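Local coordinates for mitochondrial association factor 1 (PDB 6BXS), which is encoded at a parasite locus required for manipulating host mitochondria and contains a macro domain, a fold that binds ADP-ribose in relatives, at residues E110-R115 and F120-A125; A240-I245 and M269-K274; G58-N63 and A221-G226; D100-P105 and I129-V134. All coordinates share one frame; numbering follows the deposited sequence.

Contact 1 (E110-R115 and F120-A125); sequences EIDSGR and FARSFA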
loop_
_atom_site.group_PDB
_atom_site.type_symbol
_atom_site.label_atom_id
_atom_site.label_comp_id
_atom_site.label_asym_id
_atom_site.label_seq_id
_atom_site.Cartn_x
_atom_site.Cartn_y
_atom_site.Cartn_z
ATOM N N GLU A 110 1.627 -12.458 12.096
ATOM C CA GLU A 110 1.022 -11.546 13.057
ATOM C C GLU A 110 1.799 -11.435 14.367
ATOM O O GLU A 110 2.364 -12.414 14.852
ATOM C CB GLU A 110 -0.409 -12.016 13.336
ATOM C CG GLU A 110 -1.236 -11.136 14.247
ATOM C CD GLU A 110 -2.600 -11.746 14.533
ATOM O OE1 GLU A 110 -3.190 -12.354 13.613
ATOM O OE2 GLU A 110 -3.080 -11.632 15.679
ATOM N N ILE A 111 1.818 -10.229 14.926
ATOM C CA ILE A 111 2.329 -9.995 16.274
ATOM C C ILE A 111 1.515 -8.891 16.942
ATOM O O ILE A 111 1.024 -7.980 16.274
ATOM C CB ILE A 111 3.829 -9.601 16.288
ATOM C CG1 ILE A 111 4.105 -8.433 15.336
ATOM C CG2 ILE A 111 4.710 -10.797 15.942
ATOM C CD1 ILE A 111 4.160 -7.089 16.021
ATOM N N ASP A 112 1.370 -8.980 18.259
ATOM C CA ASP A 112 0.604 -7.992 19.011
ATOM C C ASP A 112 1.484 -6.804 19.384
ATOM O O ASP A 112 1.964 -6.700 20.514
ATOM C CB ASP A 112 -0.001 -8.627 20.264
ATOM C CG ASP A 112 -0.899 -7.674 21.026
ATOM O OD1 ASP A 112 -1.295 -6.632 20.458
ATOM O OD2 ASP A 112 -1.219 -7.973 22.193
ATOM N N SER A 113 1.689 -5.908 18.425
ATOM C CA SER A 113 2.552 -4.750 18.627
ATOM C C SER A 113 2.008 -3.805 19.699
ATOM O O SER A 113 2.766 -3.057 20.319
ATOM C CB SER A 113 2.736 -3.994 17.309
ATOM O OG SER A 113 1.490 -3.768 16.675
ATOM N N GLY A 114 0.698 -3.852 19.921
ATOM C CA GLY A 114 0.049 -2.973 20.879
ATOM C C GLY A 114 0.508 -3.185 22.310
ATOM O O GLY A 114 0.297 -2.332 23.171
ATOM N N ARG A 115 1.139 -4.325 22.568
ATOM C CA ARG A 115 1.609 -4.641 23.910
ATOM C C ARG A 115 2.865 -3.851 24.278
ATOM O O ARG A 115 3.156 -3.667 25.459
ATOM C CB ARG A 115 1.881 -6.140 24.032
ATOM C CG ARG A 115 2.181 -6.594 25.448
ATOM C CD ARG A 115 2.264 -8.106 25.541
ATOM N NE ARG A 115 2.757 -8.539 26.845
ATOM C CZ ARG A 115 3.044 -9.798 27.162
ATOM N NH1 ARG A 115 2.883 -10.766 26.269
ATOM N NH2 ARG A 115 3.497 -10.089 28.375
ATOM N N PHE A 120 1.219 1.344 17.095
ATOM C CA PHE A 120 0.553 0.213 16.459
ATOM C C PHE A 120 -0.151 -0.680 17.472
ATOM O O PHE A 120 0.454 -1.117 18.449
ATOM C CB PHE A 120 1.567 -0.608 15.662
ATOM C CG PHE A 120 2.358 0.204 14.678
ATOM C CD1 PHE A 120 1.779 0.641 13.501
ATOM C CD2 PHE A 120 3.682 0.530 14.930
ATOM C CE1 PHE A 120 2.500 1.389 12.592
ATOM C CE2 PHE A 120 4.409 1.277 14.024
ATOM C CZ PHE A 120 3.818 1.707 12.855
ATOM N N ALA A 121 -1.431 -0.948 17.228
ATOM C CA ALA A 121 -2.217 -1.844 18.073
ATOM C C ALA A 121 -1.934 -3.302 17.729
ATOM O O ALA A 121 -1.810 -4.151 18.611
ATOM C CB ALA A 121 -3.698 -1.549 17.922
ATOM N N ARG A 122 -1.856 -3.584 16.433
ATOM C CA ARG A 122 -1.548 -4.923 15.954
ATOM C C ARG A 122 -0.936 -4.828 14.565
ATOM O O ARG A 122 -1.288 -3.938 13.790
ATOM C CB ARG A 122 -2.801 -5.794 15.937
ATOM C CG ARG A 122 -2.508 -7.283 15.938
ATOM C CD ARG A 122 -3.603 -8.057 16.633
ATOM N NE ARG A 122 -3.210 -9.442 16.892
ATOM C CZ ARG A 122 -2.955 -9.962 18.093
ATOM N NH1 ARG A 122 -3.055 -9.230 19.197
ATOM N NH2 ARG A 122 -2.605 -11.238 18.189
ATOM N N SER A 123 -0.017 -5.739 14.258
ATOM C CA SER A 123 0.747 -5.669 13.017
ATOM C C SER A 123 0.778 -7.005 12.293
ATOM O O SER A 123 0.980 -8.054 12.906
ATOM C CB SER A 123 2.173 -5.198 13.302
ATOM O OG SER A 123 2.166 -3.932 13.933
ATOM N N PHE A 124 0.586 -6.946 10.978
ATOM C CA PHE A 124 0.525 -8.131 10.136
ATOM C C PHE A 124 1.527 -8.018 8.998
ATOM O O PHE A 124 1.991 -6.926 8.680
ATOM C CB PHE A 124 -0.885 -8.317 9.563
ATOM C CG PHE A 124 -1.963 -8.409 10.606
ATOM C CD1 PHE A 124 -2.433 -7.272 11.243
ATOM C CD2 PHE A 124 -2.521 -9.632 10.937
ATOM C CE1 PHE A 124 -3.430 -7.357 12.198
ATOM C CE2 PHE A 124 -3.518 -9.721 11.890
ATOM C CZ PHE A 124 -3.974 -8.584 12.520
ATOM N N ALA A 125 1.848 -9.149 8.381
ATOM C CA ALA A 125 2.680 -9.158 7.186
ATOM C C ALA A 125 2.295 -10.317 6.271
ATOM O O ALA A 125 1.703 -11.303 6.710
ATOM C CB ALA A 125 4.144 -9.233 7.553
HETATM O O HOH W 1 -4.210 -6.359 19.778
#
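Strand 109-111 pairs antiparallel with strand 120-126 in a beta hairpin, and the first arm turns into a 3-10 segment at Ser113. Glu110 and Phe124 make a non-hydrogen-bonded pair. Ile111 and Ser123 make the hydrogen-bonded one, with Ile111 N to Ser123 O at 3.1 Å and Ser123 N to Ile111 O at 3.2 Å. Arg122 carries the charged face. It reaches back over the first arm and meets Glu110 side-on, with NE and NH2 both bonded to the single oxygen OE2. The NH2 to OE2 distance is 2.6 Å, and the carboxylate stands nearly upright to the guanidinium, 80° apart. Glu110 CG lies anti to the backbone N (chi1 -176°), and the extended chain runs alongside the Phe124 ring. OE1 comes within 3.2 Å of Phe124 CE2. At the other end of the guanidinium, Asp112 OD1 is 3.4 Å from Arg122 NH1 in a second salt bridge, and water 1 bonds to both atoms. On the opposite face, Ser113 OG and Ser123 OG share a hydrogen bond of 2.8 Å. Ser123 OG also bonds His150 ND1 on the neighbouring strand. Gly114 N closes the turn end with a weak bond to Ala121 O. Ala121 and Arg122 both pair with Ile151 in a classic beta bulge. The arrangement is an edge hairpin whose outer strand, 109-111, ends the mixed sheet of the macro domain.

Contact 2 (A240-I245 and M269-K274); sequences AVEAAI and MESERK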
loop_
_atom_site.group_PDB
_atom_site.type_symbol
_atom_site.label_atom_id
_atom_site.label_comp_id
_atom_site.label_asym_id
_atom_site.label_seq_id
_atom_site.Cartn_x
_atom_site.Cartn_y
_atom_site.Cartn_z
ATOM N N ALA A 240 -0.717 -5.912 -13.001
ATOM C CA ALA A 240 -0.606 -6.462 -11.654
ATOM C C ALA A 240 -1.960 -6.444 -10.951
ATOM O O ALA A 240 -2.306 -7.377 -10.226
ATOM C CB ALA A 240 0.423 -5.689 -10.842
ATOM N N VAL A 241 -2.720 -5.376 -11.165
ATOM C CA VAL A 241 -4.052 -5.258 -10.585
ATOM C C VAL A 241 -4.992 -6.316 -11.166
ATOM O O VAL A 241 -5.765 -6.932 -10.433
ATOM C CB VAL A 241 -4.638 -3.850 -10.819
ATOM C CG1 VAL A 241 -6.140 -3.818 -10.532
ATOM C CG2 VAL A 241 -3.914 -2.825 -9.948
ATOM N N GLU A 242 -4.928 -6.519 -12.480
ATOM C CA GLU A 242 -5.762 -7.520 -13.145
ATOM C C GLU A 242 -5.526 -8.911 -12.569
ATOM O O GLU A 242 -6.476 -9.649 -12.303
ATOM C CB GLU A 242 -5.490 -7.539 -14.653
ATOM C CG GLU A 242 -6.003 -6.318 -15.406
ATOM C CD GLU A 242 -5.646 -6.354 -16.883
ATOM O OE1 GLU A 242 -6.349 -7.046 -17.649
ATOM O OE2 GLU A 242 -4.663 -5.692 -17.277
ATOM N N ALA A 243 -4.256 -9.257 -12.375
ATOM C CA ALA A 243 -3.888 -10.576 -11.874
ATOM C C ALA A 243 -4.349 -10.765 -10.434
ATOM O O ALA A 243 -4.806 -11.843 -10.059
ATOM C CB ALA A 243 -2.382 -10.779 -11.977
ATOM N N ALA A 244 -4.219 -9.712 -9.631
ATOM C CA ALA A 244 -4.594 -9.768 -8.222
ATOM C C ALA A 244 -6.104 -9.918 -8.049
ATOM O O ALA A 244 -6.561 -10.694 -7.212
ATOM C CB ALA A 244 -4.103 -8.527 -7.498
ATOM N N ILE A 245 -6.872 -9.170 -8.835
ATOM C CA ILE A 245 -8.327 -9.252 -8.776
ATOM C C ILE A 245 -8.797 -10.640 -9.208
ATOM O O ILE A 245 -9.686 -11.224 -8.590
ATOM C CB ILE A 245 -8.987 -8.177 -9.664
ATOM C CG1 ILE A 245 -8.716 -6.775 -9.108
ATOM C CG2 ILE A 245 -10.492 -8.410 -9.784
ATOM C CD1 ILE A 245 -9.253 -6.525 -7.713
ATOM N N MET A 269 -6.817 2.044 -18.339
ATOM C CA MET A 269 -7.599 2.348 -19.536
ATOM C C MET A 269 -7.105 1.502 -20.701
ATOM O O MET A 269 -7.895 0.981 -21.489
ATOM C CB MET A 269 -7.499 3.832 -19.901
ATOM C CG MET A 269 -8.295 4.778 -19.012
ATOM S SD MET A 269 -10.079 4.676 -19.254
ATOM C CE MET A 269 -10.538 3.694 -17.835
ATOM N N GLU A 270 -5.786 1.371 -20.802
ATOM C CA GLU A 270 -5.167 0.595 -21.867
ATOM C C GLU A 270 -5.469 -0.892 -21.708
ATOM O O GLU A 270 -5.702 -1.592 -22.692
ATOM C CB GLU A 270 -3.655 0.832 -21.886
ATOM C CG GLU A 270 -2.936 0.162 -23.050
ATOM C CD GLU A 270 -1.554 0.737 -23.306
ATOM O OE1 GLU A 270 -1.359 1.957 -23.114
ATOM O OE2 GLU A 270 -0.655 -0.037 -23.699
ATOM N N SER A 271 -5.470 -1.367 -20.466
ATOM C CA SER A 271 -5.804 -2.759 -20.180
ATOM C C SER A 271 -7.255 -3.049 -20.544
ATOM O O SER A 271 -7.568 -4.108 -21.087
ATOM C CB SER A 271 -5.558 -3.080 -18.707
ATOM O OG SER A 271 -4.174 -3.227 -18.442
ATOM N N GLU A 272 -8.135 -2.101 -20.235
ATOM C CA GLU A 272 -9.554 -2.226 -20.550
ATOM C C GLU A 272 -9.759 -2.297 -22.058
ATOM O O GLU A 272 -10.518 -3.130 -22.554
ATOM C CB GLU A 272 -10.333 -1.044 -19.962
ATOM C CG GLU A 272 -11.835 -1.050 -20.232
ATOM C CD GLU A 272 -12.587 -2.061 -19.386
ATOM O OE1 GLU A 272 -11.942 -2.957 -18.802
ATOM O OE2 GLU A 272 -13.829 -1.951 -19.297
ATOM N N ARG A 273 -9.077 -1.412 -22.777
ATOM C CA ARG A 273 -9.154 -1.370 -24.233
ATOM C C ARG A 273 -8.656 -2.685 -24.826
ATOM O O ARG A 273 -9.241 -3.217 -25.768
ATOM C CB ARG A 273 -8.333 -0.197 -24.772
ATOM C CG ARG A 273 -8.619 0.174 -26.221
ATOM C CD ARG A 273 -9.791 1.142 -26.341
ATOM N NE ARG A 273 -9.772 1.860 -27.615
ATOM C CZ ARG A 273 -9.046 2.949 -27.855
ATOM N NH1 ARG A 273 -8.265 3.459 -26.909
ATOM N NH2 ARG A 273 -9.096 3.531 -29.044
ATOM N N LYS A 274 -7.574 -3.208 -24.256
ATOM C CA LYS A 274 -6.976 -4.450 -24.733
ATOM C C LYS A 274 -7.889 -5.641 -24.460
ATOM O O LYS A 274 -7.952 -6.581 -25.252
ATOM C CB LYS A 274 -5.613 -4.674 -24.072
ATOM C CG LYS A 274 -4.467 -4.826 -25.056
ATOM C CD LYS A 274 -3.134 -4.443 -24.431
ATOM C CE LYS A 274 -2.064 -4.259 -25.493
ATOM N NZ LYS A 274 -0.768 -3.816 -24.910
HETATM O O HOH W 2 -6.215 -6.360 -20.642
#
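Residues Glu242 and Ser271 mark the nearest approach of two helix segments, Ala240-Ile245 and Met269-Lys274, with their CA atoms 8.5 Å apart. The backbones stay well separated. Only these two side chains bridge the gap, and the buried surface is small, 77 Å². Glu242 points at the other helix. Its CG lies anti to the carbonyl carbon (chi1 -71°) and the chain then extends, which carries the carboxylate across to Ser271. Ser271 OG donates to Glu242 OE2 at 2.8 Å. The hydroxyl does not lie in the carboxylate plane but meets OE2 from above it, 42° out. Ser271 CB also sits close, 3.1 Å from the same OE2. The second carboxylate oxygen is used through water 2. This water donates to Glu242 OE1 at 3.1 Å and to Ser271 O at 2.7 Å, so both oxygens of Glu242 are tied to one residue. The two helices belong to the C-terminal part of the macro domain. Helix 230-248 packs on strand 253-256 through Val241 and Ile245, while helix 263-276 lies against strand 8-13 through Met269 and Glu272. Ser271 OG has a second partner in Arg235 NH2, about two turns before Glu242 on the same helix. Bonded to both Arg235 and Glu242, the hydroxyl is fixed in its rotation. Next to Ser271, Glu272 OE1 and OE2 take the backbone N-H groups of Cys15 and Thr14, just after strand 8-13.

Contact 3 (G58-N63 and A221-G226); sequences GGVGMN and AGHFRG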
loop_
_atom_site.group_PDB
_atom_site.type_symbol
_atom_site.label_atom_id
_atom_site.label_comp_id
_atom_site.label_asym_id
_atom_site.label_seq_id
_atom_site.Cartn_x
_atom_site.Cartn_y
_atom_site.Cartn_z
ATOM N N GLY A 58 8.759 7.092 7.615
ATOM C CA GLY A 58 9.399 8.383 7.780
ATOM C C GLY A 58 9.956 8.863 6.457
ATOM O O GLY A 58 9.512 8.427 5.395
ATOM N N GLY A 59 10.932 9.762 6.521
ATOM C CA GLY A 59 11.639 10.199 5.332
ATOM C C GLY A 59 10.851 11.154 4.457
ATOM O O GLY A 59 10.243 12.106 4.949
ATOM N N VAL A 60 10.862 10.886 3.154
ATOM C CA VAL A 60 10.296 11.794 2.159
ATOM C C VAL A 60 9.198 11.128 1.334
ATOM O O VAL A 60 8.888 9.953 1.524
ATOM C CB VAL A 60 11.394 12.313 1.208
ATOM C CG1 VAL A 60 12.461 13.058 1.999
ATOM C CG2 VAL A 60 12.019 11.161 0.428
ATOM N N GLY A 61 8.620 11.888 0.408
ATOM C CA GLY A 61 7.558 11.379 -0.437
ATOM C C GLY A 61 6.331 11.012 0.376
ATOM O O GLY A 61 6.065 11.608 1.420
ATOM N N MET A 62 5.589 10.019 -0.100
ATOM C CA MET A 62 4.376 9.577 0.578
ATOM C C MET A 62 4.679 9.009 1.958
ATOM O O MET A 62 3.924 9.226 2.907
ATOM C CB MET A 62 3.656 8.522 -0.256
ATOM C CG MET A 62 2.304 8.124 0.307
ATOM S SD MET A 62 1.565 6.757 -0.587
ATOM C CE MET A 62 -0.012 6.639 0.252
ATOM N N ASN A 63 5.777 8.266 2.056
ATOM C CA ASN A 63 6.202 7.685 3.322
ATOM C C ASN A 63 6.360 8.765 4.381
ATOM O O ASN A 63 5.956 8.590 5.530
ATOM C CB ASN A 63 7.516 6.919 3.141
ATOM C CG ASN A 63 7.855 6.044 4.335
ATOM O OD1 ASN A 63 6.975 5.620 5.081
ATOM N ND2 ASN A 63 9.139 5.771 4.522
ATOM N N ALA A 221 6.755 4.808 -8.440
ATOM C CA ALA A 221 6.903 6.167 -8.955
ATOM C C ALA A 221 7.817 6.990 -8.050
ATOM O O ALA A 221 8.372 6.475 -7.079
ATOM C CB ALA A 221 5.545 6.836 -9.086
ATOM N N GLY A 222 7.976 8.269 -8.376
ATOM C CA GLY A 222 8.766 9.174 -7.563
ATOM C C GLY A 222 10.233 8.799 -7.487
ATOM O O GLY A 222 10.909 8.701 -8.508
ATOM N N HIS A 223 10.725 8.589 -6.270
ATOM C CA HIS A 223 12.140 8.302 -6.052
ATOM C C HIS A 223 12.523 6.892 -6.508
ATOM O O HIS A 223 13.689 6.620 -6.794
ATOM C CB HIS A 223 12.491 8.476 -4.572
ATOM C CG HIS A 223 12.024 9.775 -3.989
ATOM N ND1 HIS A 223 10.722 9.986 -3.591
ATOM C CD2 HIS A 223 12.686 10.931 -3.739
ATOM C CE1 HIS A 223 10.600 11.214 -3.121
ATOM N NE2 HIS A 223 11.777 11.809 -3.199
ATOM N N PHE A 224 11.536 6.003 -6.580
ATOM C CA PHE A 224 11.787 4.602 -6.907
ATOM C C PHE A 224 11.831 4.367 -8.415
ATOM O O PHE A 224 12.014 3.236 -8.866
ATOM C CB PHE A 224 10.712 3.717 -6.269
ATOM C CG PHE A 224 10.600 3.883 -4.777
ATOM C CD1 PHE A 224 11.365 3.108 -3.921
ATOM C CD2 PHE A 224 9.735 4.817 -4.230
ATOM C CE1 PHE A 224 11.268 3.260 -2.549
ATOM C CE2 PHE A 224 9.635 4.972 -2.859
ATOM C CZ PHE A 224 10.402 4.192 -2.018
ATOM N N ARG A 225 11.682 5.441 -9.187
ATOM C CA ARG A 225 11.588 5.343 -10.643
ATOM C C ARG A 225 12.917 5.059 -11.325
ATOM O O ARG A 225 12.984 4.256 -12.253
ATOM C CB ARG A 225 11.017 6.636 -11.225
ATOM C CG ARG A 225 9.587 6.530 -11.682
ATOM C CD ARG A 225 9.128 7.832 -12.303
ATOM N NE ARG A 225 9.862 8.126 -13.530
ATOM C CZ ARG A 225 9.933 9.328 -14.095
ATOM N NH1 ARG A 225 9.318 10.367 -13.543
ATOM N NH2 ARG A 225 10.626 9.491 -15.212
ATOM N N GLY A 226 13.973 5.731 -10.883
ATOM C CA GLY A 226 15.241 5.664 -11.581
ATOM C C GLY A 226 15.107 6.217 -12.990
ATOM O O GLY A 226 14.642 7.341 -13.179
#
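The His223 ring has Val60 CG2 over one face, 3.6 Å above its plane and shifted toward the rim. Gly61 CA approaches the same ring obliquely, 4.1 Å from His223 CE1. These are the meeting points of two loops of the macro domain. Gly58-Asn63 is a glycine-rich turn leading into helix 61-76, and Ala221-Gly226 follows strand 213-216. In relatives of this fold the equivalent loops border the ADP-ribose pocket, and their closeness here is consistent with the same layout.

The Val60 to His223 contact is a CH-pi interaction, with CG2 4.0 Å from the ring centroid and 26° off the normal. The methyl is nearest NE2, at 3.7 Å, and almost as near CE1. Both side chains leave their backbones toward the other loop. His223 CG lies anti to the carbonyl carbon (chi1 -50°), which projects the imidazole across the gap. Gly59 and Gly61 in the first loop, and Gly222 and Gly226 in the second, all have positive phi. The contact is small and lies at the surface. Beside this contact, the end of Met62 leads away and packs on Pro217 and Met257, and Phe224 is tied by its backbone to Gly175. Within the second loop, Phe224 N donates to Ala221 O at 3.2 Å, and that oxygen also lies in the plane of the Phe224 ring, at its edge.

Contact 4 (D100-P105 and I129-V134); sequences DAERQP and IVPNTV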
loop_
_atom_site.group_PDB
_atom_site.type_symbol
_atom_site.label_atom_id
_atom_site.label_comp_id
_atom_site.label_asym_id
_atom_site.label_seq_id
_atom_site.Cartn_x
_atom_site.Cartn_y
_atom_site.Cartn_z
ATOM N N ASP A 100 9.208 -13.589 9.526
ATOM C CA ASP A 100 8.144 -14.564 9.758
ATOM C C ASP A 100 7.364 -14.845 8.475
ATOM O O ASP A 100 7.039 -15.993 8.174
ATOM C CB ASP A 100 7.186 -14.075 10.847
ATOM C CG ASP A 100 7.860 -13.920 12.196
ATOM O OD1 ASP A 100 8.915 -14.551 12.416
ATOM O OD2 ASP A 100 7.327 -13.169 13.041
ATOM N N ALA A 101 7.058 -13.791 7.724
ATOM C CA ALA A 101 6.280 -13.928 6.496
ATOM C C ALA A 101 7.019 -14.778 5.469
ATOM O O ALA A 101 6.412 -15.587 4.764
ATOM C CB ALA A 101 5.963 -12.556 5.918
ATOM N N GLU A 102 8.333 -14.593 5.393
ATOM C CA GLU A 102 9.163 -15.308 4.430
ATOM C C GLU A 102 9.241 -16.800 4.744
ATOM O O GLU A 102 9.436 -17.614 3.842
ATOM C CB GLU A 102 10.569 -14.703 4.390
ATOM C CG GLU A 102 10.651 -13.395 3.608
ATOM C CD GLU A 102 12.040 -12.780 3.625
ATOM O OE1 GLU A 102 12.265 -11.801 2.882
ATOM O OE2 GLU A 102 12.906 -13.274 4.379
ATOM N N ARG A 103 9.089 -17.155 6.017
ATOM C CA ARG A 103 9.043 -18.559 6.425
ATOM C C ARG A 103 7.839 -19.266 5.816
ATOM O O ARG A 103 7.895 -20.458 5.510
ATOM C CB ARG A 103 8.974 -18.691 7.948
ATOM C CG ARG A 103 10.226 -18.305 8.707
ATOM C CD ARG A 103 9.900 -18.226 10.190
ATOM N NE ARG A 103 11.038 -18.545 11.050
ATOM C CZ ARG A 103 11.863 -17.649 11.590
ATOM N NH1 ARG A 103 12.859 -18.058 12.362
ATOM N NH2 ARG A 103 11.702 -16.350 11.362
ATOM N N GLN A 104 6.750 -18.519 5.653
ATOM C CA GLN A 104 5.481 -19.068 5.192
ATOM C C GLN A 104 4.851 -18.165 4.139
ATOM O O GLN A 104 3.923 -17.416 4.438
ATOM C CB GLN A 104 4.516 -19.237 6.366
ATOM C CG GLN A 104 4.929 -20.286 7.384
ATOM C CD GLN A 104 4.063 -20.243 8.627
ATOM O OE1 GLN A 104 4.280 -19.424 9.522
ATOM N NE2 GLN A 104 3.065 -21.120 8.684
ATOM N N PRO A 105 5.360 -18.225 2.900
ATOM C CA PRO A 105 4.819 -17.383 1.828
ATOM C C PRO A 105 3.339 -17.654 1.570
ATOM O O PRO A 105 2.917 -18.810 1.566
ATOM C CB PRO A 105 5.667 -17.770 0.612
ATOM C CG PRO A 105 6.907 -18.375 1.178
ATOM C CD PRO A 105 6.489 -19.051 2.439
ATOM N N ILE A 129 5.506 -13.929 -2.717
ATOM C CA ILE A 129 6.739 -14.594 -3.119
ATOM C C ILE A 129 7.877 -14.154 -2.207
ATOM O O ILE A 129 7.993 -12.976 -1.879
ATOM C CB ILE A 129 7.104 -14.275 -4.588
ATOM C CG1 ILE A 129 5.939 -14.633 -5.515
ATOM C CG2 ILE A 129 8.374 -15.022 -5.001
ATOM C CD1 ILE A 129 6.155 -14.239 -6.963
ATOM N N VAL A 130 8.709 -15.103 -1.790
ATOM C CA VAL A 130 9.898 -14.768 -1.012
ATOM C C VAL A 130 10.767 -13.812 -1.823
ATOM O O VAL A 130 11.173 -14.152 -2.934
ATOM C CB VAL A 130 10.722 -16.015 -0.642
ATOM C CG1 VAL A 130 11.988 -15.617 0.118
ATOM C CG2 VAL A 130 9.890 -16.980 0.189
ATOM N N PRO A 131 11.046 -12.611 -1.285
ATOM C CA PRO A 131 11.915 -11.677 -2.013
ATOM C C PRO A 131 13.275 -12.276 -2.355
ATOM O O PRO A 131 13.768 -13.129 -1.620
ATOM C CB PRO A 131 12.074 -10.509 -1.035
ATOM C CG PRO A 131 10.865 -10.563 -0.179
ATOM C CD PRO A 131 10.525 -12.016 -0.041
ATOM N N ASN A 132 13.853 -11.837 -3.467
ATOM C CA ASN A 132 15.191 -12.249 -3.872
ATOM C C ASN A 132 15.304 -13.740 -4.198
ATOM O O ASN A 132 16.346 -14.350 -3.958
ATOM C CB ASN A 132 16.202 -11.893 -2.778
ATOM C CG ASN A 132 17.635 -11.888 -3.284
ATOM O OD1 ASN A 132 17.909 -11.489 -4.417
ATOM N ND2 ASN A 132 18.554 -12.350 -2.447
ATOM N N THR A 133 14.235 -14.327 -4.734
ATOM C CA THR A 133 14.272 -15.717 -5.187
ATOM C C THR A 133 13.975 -15.805 -6.679
ATOM O O THR A 133 14.708 -16.440 -7.439
ATOM C CB THR A 133 13.259 -16.598 -4.425
ATOM O OG1 THR A 133 11.930 -16.100 -4.628
ATOM C CG2 THR A 133 13.579 -16.618 -2.933
ATOM N N VAL A 134 12.893 -15.150 -7.082
ATOM C CA VAL A 134 12.443 -15.150 -8.464
ATOM C C VAL A 134 12.997 -13.925 -9.194
ATOM O O VAL A 134 13.065 -13.894 -10.423
ATOM C CB VAL A 134 10.902 -15.191 -8.513
ATOM C CG1 VAL A 134 10.369 -14.657 -9.818
ATOM C CG2 VAL A 134 10.413 -16.617 -8.289
#
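Apolar packing carries most of this contact between Asp100-Pro105 and Ile129-Val134. Pro105 CG meets Val130 CG2 at 3.4 Å, tighter than usual for two carbons. The two side chains meet at a slant, and it is CG of the proline ring that does the touching. Val130 CG2 lies anti to its carbonyl carbon, with CG1 anti to the backbone N (chi1 178°). This leaves CG2 to reach both Pro105 and the end of the helix, where it is 3.7 Å from Glu102 O. Glu102 adds the stem of its side chain, with CG 4.3 Å from Val130 CG1. Ile129 packs on Ala188 of helix 179-202.

Contacts of carbon with oxygen form the second group. Glu102 extends past the ring of Pro131 so that OE1 rests against its CD and CG edge, 3.4 Å from Pro131 CD and 3.6 Å from CG.

Polar bonds work inside each segment. Thr133 OG1 donates to Val130 O at 2.7 Å, in the carbonyl plane, and so folds the loop back on itself after Pro131. Asn132, at positive phi, bends the chain here, and its OD1 takes the N-H of Glu137 at the start of helix 137-140. At the other segment Gln104 N bonds Ala101 O, 3.1 Å away, near the last turn of the helix. The arrangement is plain loop-to-helix-end packing at the margin of the macro domain, joining the end of helix 83-103 to the loop after strand 120-126.

In the fold
Contacts 1 and 4 are neighbours, and Ala125 packs on Ala101 between them. The helix of contact 4 leads into the first strand of contact 1, and the second strand of contact 1 leads into the loop of contact 4. Contact 1 is the largest, and its buried face is backed by the helix while its salt bridges lie on the other. Contact 4 is mostly apolar. Contact 2 lies on the opposite side of the chain's centre from contact 1 and relies on one hydrogen bond and a water. Contacts 1, 2 and 4 are partly buried, and none is a core contact. Contact 3 is a surface contact of two loops and uses a CH-pi interaction.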